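Long-range contacts in protein Thf1 (Thermosynechococcus elongatus, PDB 5MJR), which may help build photosynthetic membranes and associates with the FtsH protease complex involved in photosystem II repair: residues Trp115-Ile126 with Ala158-Glu166; Glu53-Phe63 with Thr145-Ala153. All blocks are in the same frame, centred on the assembly; numbering follows the deposited sequence. Where two conformers were deposited one is given.

Interaction 1. Residues Trp115-Ile126 with Ala158-Glu166; sequences WQQYQGRPLSQI and AFLQELAGE
One face of the F159 ring is met by the six-membered ring of W115, whose CZ3 stands 3.7 Å above the F159 plane, off-centre toward the rim; the two ring planes lie 50° apart. At the edge of F159, near its plane, are Y118 CB and I126 CG2. F159 turns its edge to the face of Y118 in an offset edge-to-face pair, planes at 84° and centroids 5.7 Å apart, so the three rings form an aromatic cluster. CG of F159 lies anti to the backbone N (chi1 160°), which carries the ring off the helix and in between W115, Y118 and I126. With a leucine here, which has no ring edge to offer Y118, a gap would probably open beside W115 and I126. L163 extends the apolar patch, its CD2 3.7 Å from I126 CG1. Y118 CD1 also sits over the centre of the R121 guanidinium, whose NH2 donates to Q117 O. Y118 to R121 form a type II turn with G120 at its positive-phi position. G120 N donates to E162 O (2.8 Å), and A164 N donates to R121 O (2.7 Å). E162, bent at its second torsion, offers the syn lone pair of OE1 to Q119 NE2 at 2.7 Å, with amide and carboxylate nearly coplanar; this polar side is the more exposed one. The contact joins the turn before helix 123-131, and the first turn of that helix, to the C-terminal end of helix 150-162. W115 also packs on L68 and L71 of helix 67-80 and donates from NE1 to P67 O, Y118 OH bonds with S136 and L139, and L123 and L160 reach T174 of helix 171-178.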
loop_
_atom_site.group_PDB
_atom_site.type_symbol
_atom_site.label_atom_id
_atom_site.label_comp_id
_atom_site.label_asym_id
_atom_site.label_seq_id
_atom_site.Cartn_x
_atom_site.Cartn_y
_atom_site.Cartn_z
ATOM N N TRP A 115 -8.392 5.972 6.357
ATOM C CA TRP A 115 -7.492 5.874 7.506
ATOM C C TRP A 115 -7.251 7.207 8.198
ATOM O O TRP A 115 -6.721 7.225 9.328
ATOM C CB TRP A 115 -6.209 5.202 7.038
ATOM C CG TRP A 115 -6.323 3.791 6.615
ATOM C CD1 TRP A 115 -6.583 3.334 5.344
ATOM C CD2 TRP A 115 -6.144 2.633 7.392
ATOM N NE1 TRP A 115 -6.571 1.994 5.300
ATOM C CE2 TRP A 115 -6.306 1.493 6.552
ATOM C CE3 TRP A 115 -5.896 2.407 8.733
ATOM C CZ2 TRP A 115 -6.186 0.193 6.993
ATOM C CZ3 TRP A 115 -5.783 1.143 9.202
ATOM C CH2 TRP A 115 -5.966 0.034 8.345
ATOM N N GLN A 116 -7.563 8.306 7.512
ATOM C CA GLN A 116 -7.318 9.624 8.103
ATOM C C GLN A 116 -8.165 9.892 9.322
ATOM O O GLN A 116 -7.845 10.769 10.125
ATOM C CB GLN A 116 -7.478 10.703 7.076
ATOM C CG GLN A 116 -6.391 10.650 5.992
ATOM C CD GLN A 116 -6.624 11.483 4.826
ATOM O OE1 GLN A 116 -7.321 12.457 4.887
ATOM N NE2 GLN A 116 -6.022 11.073 3.647
ATOM N N GLN A 117 -9.233 9.092 9.525
ATOM C CA GLN A 117 -10.040 9.286 10.721
ATOM C C GLN A 117 -9.250 8.965 11.972
ATOM O O GLN A 117 -9.664 9.409 13.031
ATOM C CB GLN A 117 -11.255 8.440 10.699
ATOM C CG GLN A 117 -10.977 6.970 10.737
ATOM C CD GLN A 117 -12.164 6.112 10.586
ATOM O OE1 GLN A 117 -12.468 5.572 9.438
ATOM N NE2 GLN A 117 -12.881 6.032 11.637
ATOM N N TYR A 118 -8.120 8.299 11.880
ATOM C CA TYR A 118 -7.251 7.972 13.042
ATOM C C TYR A 118 -6.237 9.030 13.375
ATOM O O TYR A 118 -5.449 8.837 14.304
ATOM C CB TYR A 118 -6.659 6.565 12.922
ATOM C CG TYR A 118 -7.714 5.518 12.665
ATOM C CD1 TYR A 118 -8.625 5.112 13.617
ATOM C CD2 TYR A 118 -7.820 4.866 11.419
ATOM C CE1 TYR A 118 -9.577 4.210 13.382
ATOM C CE2 TYR A 118 -8.771 3.954 11.190
ATOM C CZ TYR A 118 -9.690 3.600 12.166
ATOM O OH TYR A 118 -10.675 2.686 11.853
ATOM N N GLN A 119 -6.251 10.132 12.599
ATOM C CA GLN A 119 -5.251 11.147 12.783
ATOM C C GLN A 119 -5.086 11.642 14.232
ATOM O O GLN A 119 -6.112 11.928 14.887
ATOM C CB GLN A 119 -5.633 12.342 11.896
ATOM C CG GLN A 119 -4.459 13.079 11.283
ATOM C CD GLN A 119 -4.899 13.872 10.022
ATOM O OE1 GLN A 119 -5.586 14.855 10.222
ATOM N NE2 GLN A 119 -4.628 13.370 8.740
ATOM N N GLY A 120 -3.812 11.617 14.717
ATOM C CA GLY A 120 -3.412 12.183 16.048
ATOM C C GLY A 120 -3.370 11.262 17.245
ATOM O O GLY A 120 -2.590 11.523 18.215
ATOM N N ARG A 121 -4.053 10.140 17.101
ATOM C CA ARG A 121 -4.238 9.211 18.217
ATOM C C ARG A 121 -2.993 8.582 18.654
ATOM O O ARG A 121 -2.067 8.285 17.831
ATOM C CB ARG A 121 -5.280 8.146 17.899
ATOM C CG ARG A 121 -6.630 8.675 17.548
ATOM C CD ARG A 121 -7.618 7.531 17.315
ATOM N NE ARG A 121 -8.730 8.028 16.503
ATOM C CZ ARG A 121 -9.834 7.376 16.206
ATOM N NH1 ARG A 121 -10.152 6.195 16.714
ATOM N NH2 ARG A 121 -10.643 7.947 15.289
ATOM N N PRO A 122 -2.909 8.391 20.029
ATOM C CA PRO A 122 -1.798 7.665 20.499
ATOM C C PRO A 122 -2.008 6.211 20.225
ATOM O O PRO A 122 -3.124 5.770 20.090
ATOM C CB PRO A 122 -1.793 7.992 22.046
ATOM C CG PRO A 122 -3.292 8.058 22.315
ATOM C CD PRO A 122 -3.739 8.877 21.127
ATOM N N LEU A 123 -0.860 5.498 20.108
ATOM C CA LEU A 123 -0.974 4.103 19.867
ATOM C C LEU A 123 -1.916 3.342 20.955
ATOM O O LEU A 123 -2.641 2.386 20.579
ATOM C CB LEU A 123 0.392 3.421 19.917
ATOM C CG LEU A 123 0.543 2.042 19.437
ATOM C CD1 LEU A 123 0.079 1.837 18.042
ATOM C CD2 LEU A 123 1.953 1.573 19.725
ATOM N N SER A 124 -1.917 3.825 22.232
ATOM C CA SER A 124 -2.704 3.148 23.254
ATOM C C SER A 124 -4.199 3.065 22.876
ATOM O O SER A 124 -4.871 2.056 23.176
ATOM C CB SER A 124 -2.581 3.914 24.577
ATOM O OG SER A 124 -2.965 5.239 24.490
ATOM N N GLN A 125 -4.744 4.106 22.246
ATOM C CA GLN A 125 -6.157 4.095 21.862
ATOM C C GLN A 125 -6.443 3.111 20.708
ATOM O O GLN A 125 -7.507 2.469 20.717
ATOM C CB GLN A 125 -6.633 5.522 21.437
ATOM C CG GLN A 125 -6.823 6.441 22.577
ATOM C CD GLN A 125 -7.130 7.876 22.160
ATOM O OE1 GLN A 125 -6.871 8.316 20.973
ATOM N NE2 GLN A 125 -7.671 8.629 23.130
ATOM N N ILE A 126 -5.505 2.983 19.790
ATOM C CA ILE A 126 -5.581 1.988 18.714
ATOM C C ILE A 126 -5.564 0.576 19.317
ATOM O O ILE A 126 -6.348 -0.327 18.905
ATOM C CB ILE A 126 -4.420 2.222 17.745
ATOM C CG1 ILE A 126 -4.524 3.616 17.066
ATOM C CG2 ILE A 126 -4.393 1.139 16.682
ATOM C CD1 ILE A 126 -5.811 3.922 16.387
ATOM N N ALA A 158 1.946 3.644 6.627
ATOM C CA ALA A 158 1.188 4.871 6.344
ATOM C C ALA A 158 0.129 5.173 7.360
ATOM O O ALA A 158 -0.082 6.308 7.740
ATOM C CB ALA A 158 0.569 4.804 4.933
ATOM N N PHE A 159 -0.537 4.103 7.837
ATOM C CA PHE A 159 -1.459 4.304 8.955
ATOM C C PHE A 159 -0.770 4.802 10.195
ATOM O O PHE A 159 -1.273 5.766 10.818
ATOM C CB PHE A 159 -2.152 2.954 9.208
ATOM C CG PHE A 159 -2.770 2.836 10.582
ATOM C CD1 PHE A 159 -3.741 3.743 11.030
ATOM C CD2 PHE A 159 -2.378 1.878 11.465
ATOM C CE1 PHE A 159 -4.298 3.629 12.289
ATOM C CE2 PHE A 159 -2.903 1.788 12.759
ATOM C CZ PHE A 159 -3.842 2.673 13.146
ATOM N N LEU A 160 0.348 4.214 10.532
ATOM C CA LEU A 160 1.029 4.608 11.754
ATOM C C LEU A 160 1.456 6.061 11.669
ATOM O O LEU A 160 1.504 6.746 12.720
ATOM C CB LEU A 160 2.205 3.666 12.015
ATOM C CG LEU A 160 1.873 2.242 12.368
ATOM C CD1 LEU A 160 3.105 1.399 12.379
ATOM C CD2 LEU A 160 1.022 2.106 13.604
ATOM N N GLN A 161 1.810 6.507 10.474
ATOM C CA GLN A 161 2.135 7.898 10.295
ATOM C C GLN A 161 0.996 8.914 10.627
ATOM O O GLN A 161 1.338 10.051 10.909
ATOM C CB GLN A 161 2.628 8.142 8.929
ATOM C CG GLN A 161 3.990 7.596 8.576
ATOM C CD GLN A 161 4.445 7.981 7.155
ATOM O OE1 GLN A 161 3.904 7.527 6.149
ATOM N NE2 GLN A 161 5.424 8.811 7.075
ATOM N N GLU A 162 -0.274 8.458 10.577
ATOM C CA GLU A 162 -1.393 9.305 10.927
ATOM C C GLU A 162 -1.454 9.523 12.386
ATOM O O GLU A 162 -2.055 10.489 12.795
ATOM C CB GLU A 162 -2.766 8.676 10.580
ATOM C CG GLU A 162 -2.992 8.535 9.118
ATOM C CD GLU A 162 -3.244 9.802 8.353
ATOM O OE1 GLU A 162 -3.677 10.844 8.916
ATOM O OE2 GLU A 162 -3.011 9.685 7.161
ATOM N N LEU A 163 -0.969 8.572 13.163
ATOM C CA LEU A 163 -1.117 8.624 14.612
ATOM C C LEU A 163 -0.190 9.713 15.196
ATOM O O LEU A 163 0.541 10.452 14.522
ATOM C CB LEU A 163 -0.784 7.222 15.234
ATOM C CG LEU A 163 -1.613 6.077 14.713
ATOM C CD1 LEU A 163 -1.194 4.823 15.374
ATOM C CD2 LEU A 163 -3.089 6.298 14.893
ATOM N N ALA A 164 -0.300 9.862 16.459
ATOM C CA ALA A 164 0.680 10.668 17.198
ATOM C C ALA A 164 2.153 10.578 16.493
ATOM O O ALA A 164 2.653 9.422 16.170
ATOM C CB ALA A 164 0.759 10.072 18.424
ATOM N N GLY A 165 2.860 11.668 16.234
ATOM C CA GLY A 165 4.178 11.525 15.668
ATOM C C GLY A 165 5.165 10.585 16.370
ATOM O O GLY A 165 6.039 10.019 15.763
ATOM N N GLU A 166 4.968 10.425 17.679
ATOM C CA GLU A 166 5.784 9.433 18.334
ATOM C C GLU A 166 5.930 8.093 17.717
ATOM O O GLU A 166 6.934 7.304 17.968
ATOM C CB GLU A 166 5.507 9.355 19.860
#

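Interaction 2. Residues Glu53-Phe63 with Thr145-Ala153; sequences EIHLLRVNVDF and TGKYSRLHA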
loop_
_atom_site.group_PDB
_atom_site.type_symbol
_atom_site.label_atom_id
_atom_site.label_comp_id
_atom_site.label_asym_id
_atom_site.label_seq_id
_atom_site.Cartn_x
_atom_site.Cartn_y
_atom_site.Cartn_z
ATOM N N GLU A 53 3.108 -7.203 -9.561
ATOM C CA GLU A 53 2.906 -7.546 -8.139
ATOM C C GLU A 53 1.433 -7.636 -7.807
ATOM O O GLU A 53 1.021 -8.633 -7.159
ATOM C CB GLU A 53 3.630 -6.451 -7.293
ATOM C CG GLU A 53 3.552 -6.712 -5.818
ATOM C CD GLU A 53 4.267 -5.675 -4.999
ATOM O OE1 GLU A 53 4.489 -4.531 -5.513
ATOM O OE2 GLU A 53 4.598 -5.956 -3.815
ATOM N N ILE A 54 0.616 -6.703 -8.225
ATOM C CA ILE A 54 -0.797 -6.713 -7.918
ATOM C C ILE A 54 -1.463 -7.869 -8.625
ATOM O O ILE A 54 -2.309 -8.538 -8.099
ATOM C CB ILE A 54 -1.446 -5.354 -8.258
ATOM C CG1 ILE A 54 -0.861 -4.234 -7.384
ATOM C CG2 ILE A 54 -2.941 -5.457 -8.174
ATOM C CD1 ILE A 54 -1.260 -2.865 -7.768
ATOM N N HIS A 55 -1.074 -8.089 -9.931
ATOM C CA HIS A 55 -1.722 -9.159 -10.698
ATOM C C HIS A 55 -1.495 -10.504 -9.944
ATOM O O HIS A 55 -2.391 -11.322 -9.818
ATOM C CB HIS A 55 -1.105 -9.180 -12.096
ATOM C CG HIS A 55 -1.692 -10.213 -12.946
ATOM N ND1 HIS A 55 -2.610 -9.919 -13.941
ATOM C CD2 HIS A 55 -1.469 -11.545 -12.983
ATOM C CE1 HIS A 55 -2.940 -11.066 -14.526
ATOM N NE2 HIS A 55 -2.294 -12.084 -13.948
ATOM N N LEU A 56 -0.256 -10.765 -9.541
ATOM C CA LEU A 56 0.086 -12.033 -8.905
ATOM C C LEU A 56 -0.631 -12.223 -7.557
ATOM O O LEU A 56 -0.963 -13.347 -7.182
ATOM C CB LEU A 56 1.539 -12.211 -8.804
ATOM C CG LEU A 56 2.292 -12.299 -10.154
ATOM C CD1 LEU A 56 3.753 -12.403 -9.803
ATOM C CD2 LEU A 56 1.745 -13.525 -10.952
ATOM N N LEU A 57 -0.892 -11.123 -6.876
ATOM C CA LEU A 57 -1.770 -11.217 -5.671
ATOM C C LEU A 57 -3.219 -11.605 -6.069
ATOM O O LEU A 57 -3.800 -12.503 -5.432
ATOM C CB LEU A 57 -1.756 -9.921 -4.939
ATOM C CG LEU A 57 -0.457 -9.631 -4.190
ATOM C CD1 LEU A 57 -0.434 -8.206 -3.672
ATOM C CD2 LEU A 57 -0.283 -10.612 -3.021
ATOM N N ARG A 58 -3.766 -10.950 -7.093
ATOM C CA ARG A 58 -5.170 -11.220 -7.428
ATOM C C ARG A 58 -5.359 -12.693 -7.825
ATOM O O ARG A 58 -6.446 -13.255 -7.557
ATOM C CB ARG A 58 -5.595 -10.307 -8.571
ATOM C CG ARG A 58 -5.778 -8.863 -8.103
ATOM C CD ARG A 58 -6.338 -7.911 -9.195
ATOM N NE ARG A 58 -5.553 -7.912 -10.421
ATOM C CZ ARG A 58 -5.921 -8.371 -11.639
ATOM N NH1 ARG A 58 -7.222 -8.846 -11.842
ATOM N NH2 ARG A 58 -4.924 -8.242 -12.664
ATOM N N VAL A 59 -4.372 -13.312 -8.477
ATOM C CA VAL A 59 -4.526 -14.676 -8.906
ATOM C C VAL A 59 -4.354 -15.661 -7.741
ATOM O O VAL A 59 -4.614 -16.821 -7.876
ATOM C CB VAL A 59 -3.753 -15.055 -10.169
ATOM C CG1 VAL A 59 -4.045 -14.151 -11.297
ATOM C CG2 VAL A 59 -2.357 -15.057 -9.894
ATOM N N ASN A 60 -3.891 -15.192 -6.601
ATOM C CA ASN A 60 -3.646 -16.054 -5.431
ATOM C C ASN A 60 -4.954 -16.255 -4.714
ATOM O O ASN A 60 -5.615 -15.330 -4.270
ATOM C CB ASN A 60 -2.640 -15.380 -4.504
ATOM C CG ASN A 60 -2.150 -16.256 -3.367
ATOM O OD1 ASN A 60 -2.932 -16.855 -2.676
ATOM N ND2 ASN A 60 -0.844 -16.415 -3.248
ATOM N N VAL A 61 -5.353 -17.528 -4.598
ATOM C CA VAL A 61 -6.608 -17.907 -3.987
ATOM C C VAL A 61 -6.780 -17.496 -2.505
ATOM O O VAL A 61 -7.915 -17.398 -1.977
ATOM C CB VAL A 61 -6.829 -19.404 -4.083
ATOM C CG1 VAL A 61 -5.821 -20.198 -3.252
ATOM C CG2 VAL A 61 -8.254 -19.939 -3.873
ATOM N N ASP A 62 -5.631 -17.236 -1.863
ATOM C CA ASP A 62 -5.649 -16.823 -0.493
ATOM C C ASP A 62 -5.631 -15.288 -0.309
ATOM O O ASP A 62 -5.697 -14.800 0.811
ATOM C CB ASP A 62 -4.448 -17.448 0.294
ATOM C CG ASP A 62 -4.607 -18.937 0.592
ATOM O OD1 ASP A 62 -5.777 -19.433 0.744
ATOM O OD2 ASP A 62 -3.547 -19.588 0.570
ATOM N N PHE A 63 -5.548 -14.538 -1.392
ATOM C CA PHE A 63 -5.540 -13.081 -1.262
ATOM C C PHE A 63 -6.980 -12.527 -1.306
ATOM O O PHE A 63 -7.799 -12.908 -2.163
ATOM C CB PHE A 63 -4.756 -12.466 -2.433
ATOM C CG PHE A 63 -4.793 -10.971 -2.457
ATOM C CD1 PHE A 63 -4.053 -10.202 -1.559
ATOM C CD2 PHE A 63 -5.595 -10.295 -3.368
ATOM C CE1 PHE A 63 -4.131 -8.812 -1.594
ATOM C CE2 PHE A 63 -5.654 -8.885 -3.318
ATOM C CZ PHE A 63 -4.954 -8.156 -2.452
ATOM N N THR A 145 -5.758 -11.867 7.725
ATOM C CA THR A 145 -5.523 -13.312 7.503
ATOM C C THR A 145 -5.452 -13.545 5.975
ATOM O O THR A 145 -5.884 -12.737 5.214
ATOM C CB THR A 145 -6.608 -14.113 8.254
ATOM O OG1 THR A 145 -7.883 -13.959 7.608
ATOM C CG2 THR A 145 -6.703 -13.627 9.718
ATOM N N GLY A 146 -5.022 -14.689 5.535
ATOM C CA GLY A 146 -4.805 -14.805 4.135
ATOM C C GLY A 146 -3.535 -14.103 3.703
ATOM O O GLY A 146 -2.686 -13.639 4.460
ATOM N N LYS A 147 -3.336 -14.095 2.403
ATOM C CA LYS A 147 -1.999 -13.866 1.765
ATOM C C LYS A 147 -1.495 -12.463 2.151
ATOM O O LYS A 147 -2.174 -11.462 1.973
ATOM C CB LYS A 147 -2.157 -13.949 0.260
ATOM C CG LYS A 147 -0.921 -13.571 -0.526
ATOM C CD LYS A 147 0.204 -14.510 -0.345
ATOM C CE LYS A 147 1.397 -14.131 -1.215
ATOM N NZ LYS A 147 2.506 -15.063 -0.938
ATOM N N TYR A 148 -0.279 -12.470 2.669
ATOM C CA TYR A 148 0.442 -11.271 3.009
ATOM C C TYR A 148 1.330 -10.781 1.852
ATOM O O TYR A 148 2.012 -11.600 1.214
ATOM C CB TYR A 148 1.323 -11.544 4.234
ATOM C CG TYR A 148 2.345 -10.454 4.544
ATOM C CD1 TYR A 148 2.017 -9.336 5.244
ATOM C CD2 TYR A 148 3.644 -10.545 4.052
ATOM C CE1 TYR A 148 2.910 -8.328 5.446
ATOM C CE2 TYR A 148 4.586 -9.535 4.239
ATOM C CZ TYR A 148 4.231 -8.436 4.957
ATOM O OH TYR A 148 5.115 -7.440 5.185
ATOM N N SER A 149 1.309 -9.472 1.657
ATOM C CA SER A 149 2.170 -8.748 0.701
ATOM C C SER A 149 2.979 -7.717 1.456
ATOM O O SER A 149 2.477 -7.074 2.407
ATOM C CB SER A 149 1.230 -8.052 -0.317
ATOM O OG SER A 149 1.957 -7.164 -1.198
ATOM N N ARG A 150 4.146 -7.376 0.911
ATOM C CA ARG A 150 4.851 -6.177 1.401
ATOM C C ARG A 150 4.015 -4.948 1.319
ATOM O O ARG A 150 4.216 -3.991 2.045
ATOM C CB ARG A 150 6.184 -6.025 0.621
ATOM C CG ARG A 150 6.018 -5.687 -0.796
ATOM C CD ARG A 150 6.185 -4.187 -1.038
ATOM N NE ARG A 150 5.865 -3.831 -2.404
ATOM C CZ ARG A 150 6.102 -2.640 -2.950
ATOM N NH1 ARG A 150 6.661 -1.647 -2.226
ATOM N NH2 ARG A 150 5.644 -2.411 -4.169
ATOM N N LEU A 151 3.043 -4.917 0.367
ATOM C CA LEU A 151 2.112 -3.781 0.337
ATOM C C LEU A 151 1.306 -3.602 1.608
ATOM O O LEU A 151 0.963 -2.464 1.930
ATOM C CB LEU A 151 1.242 -3.842 -0.936
ATOM C CG LEU A 151 1.932 -3.677 -2.285
ATOM C CD1 LEU A 151 1.083 -4.198 -3.402
ATOM C CD2 LEU A 151 2.305 -2.244 -2.439
ATOM N N HIS A 152 1.014 -4.700 2.296
ATOM C CA HIS A 152 0.311 -4.526 3.561
ATOM C C HIS A 152 1.236 -3.919 4.632
ATOM O O HIS A 152 0.762 -3.129 5.449
ATOM C CB HIS A 152 -0.082 -5.909 4.056
ATOM C CG HIS A 152 -1.120 -6.566 3.219
ATOM N ND1 HIS A 152 -0.865 -7.770 2.615
ATOM C CD2 HIS A 152 -2.397 -6.200 2.941
ATOM C CE1 HIS A 152 -2.012 -8.105 1.991
ATOM N NE2 HIS A 152 -2.953 -7.157 2.146
ATOM N N ALA A 153 2.544 -4.177 4.566
ATOM C CA ALA A 153 3.531 -3.492 5.413
ATOM C C ALA A 153 3.593 -1.991 5.153
ATOM O O ALA A 153 3.590 -1.185 6.022
ATOM C CB ALA A 153 4.920 -4.097 5.336
HETATM O O HOH W 1 3.553 -8.300 -2.965
HETATM O O HOH W 2 1.289 -17.763 -1.441
#
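E53 and R150 meet in a side-on, two-pronged salt bridge beside the N terminus of helix 150-162, where S149 and H152 form a capping box. R150 NE donates to E53 OE2 and NH2 to OE1, each at 2.8 Å and each to a syn lone pair; carboxylate and guanidinium are coplanar within 2°. The fully extended E53 side chain spans the distance from helix 41-58, while L151 CD2 lies over one face of the R150 guanidinium, toward its rim, and the two straight bonds to E53 fix its rotation. This is the tight part: L57 CD1 packs 3.6 Å from S149 OG, which accepts from L151 N, while H152 ND1 accepts from S149 N. A water links E53 OE2 to S149 OG. Beyond F63, whose ring has L57 CB over its centre and F69 of helix 67-80 edge-to-face, the contact loosens toward solvent. There the loops meet by one backbone bond, K147 N to D62 O (2.9 Å), beside an Asx turn in which N60 OD1 accepts from D62 N. K147, bent at its second torsion, lays CD 3.6 Å from N60 ND2, and a second water accepts from both that ND2 (3.1 Å) and K147 NZ (3.0 Å).

In the fold
From the N terminus, the chain first reaches residues 53-63, at the end of helix 41-58, and then runs through helices 67-80, 90-100 and 105-113 to 115-126, the first half of interaction 1. After helix 123-131 it comes to 145-153, which closes the 81-residue loop of interaction 2. Helix 150-162 then leads to 158-166, closing the 31-residue loop of interaction 1. The segments alternate, so the two loops cross. Both contacts use helix 150-162, one at each end: interaction 2 ties its start to helix 41-58, interaction 1 its finish to the start of helix 123-131 and the turn before it. Their centres lie about 25 Å apart, on opposite sides of the chain's centre.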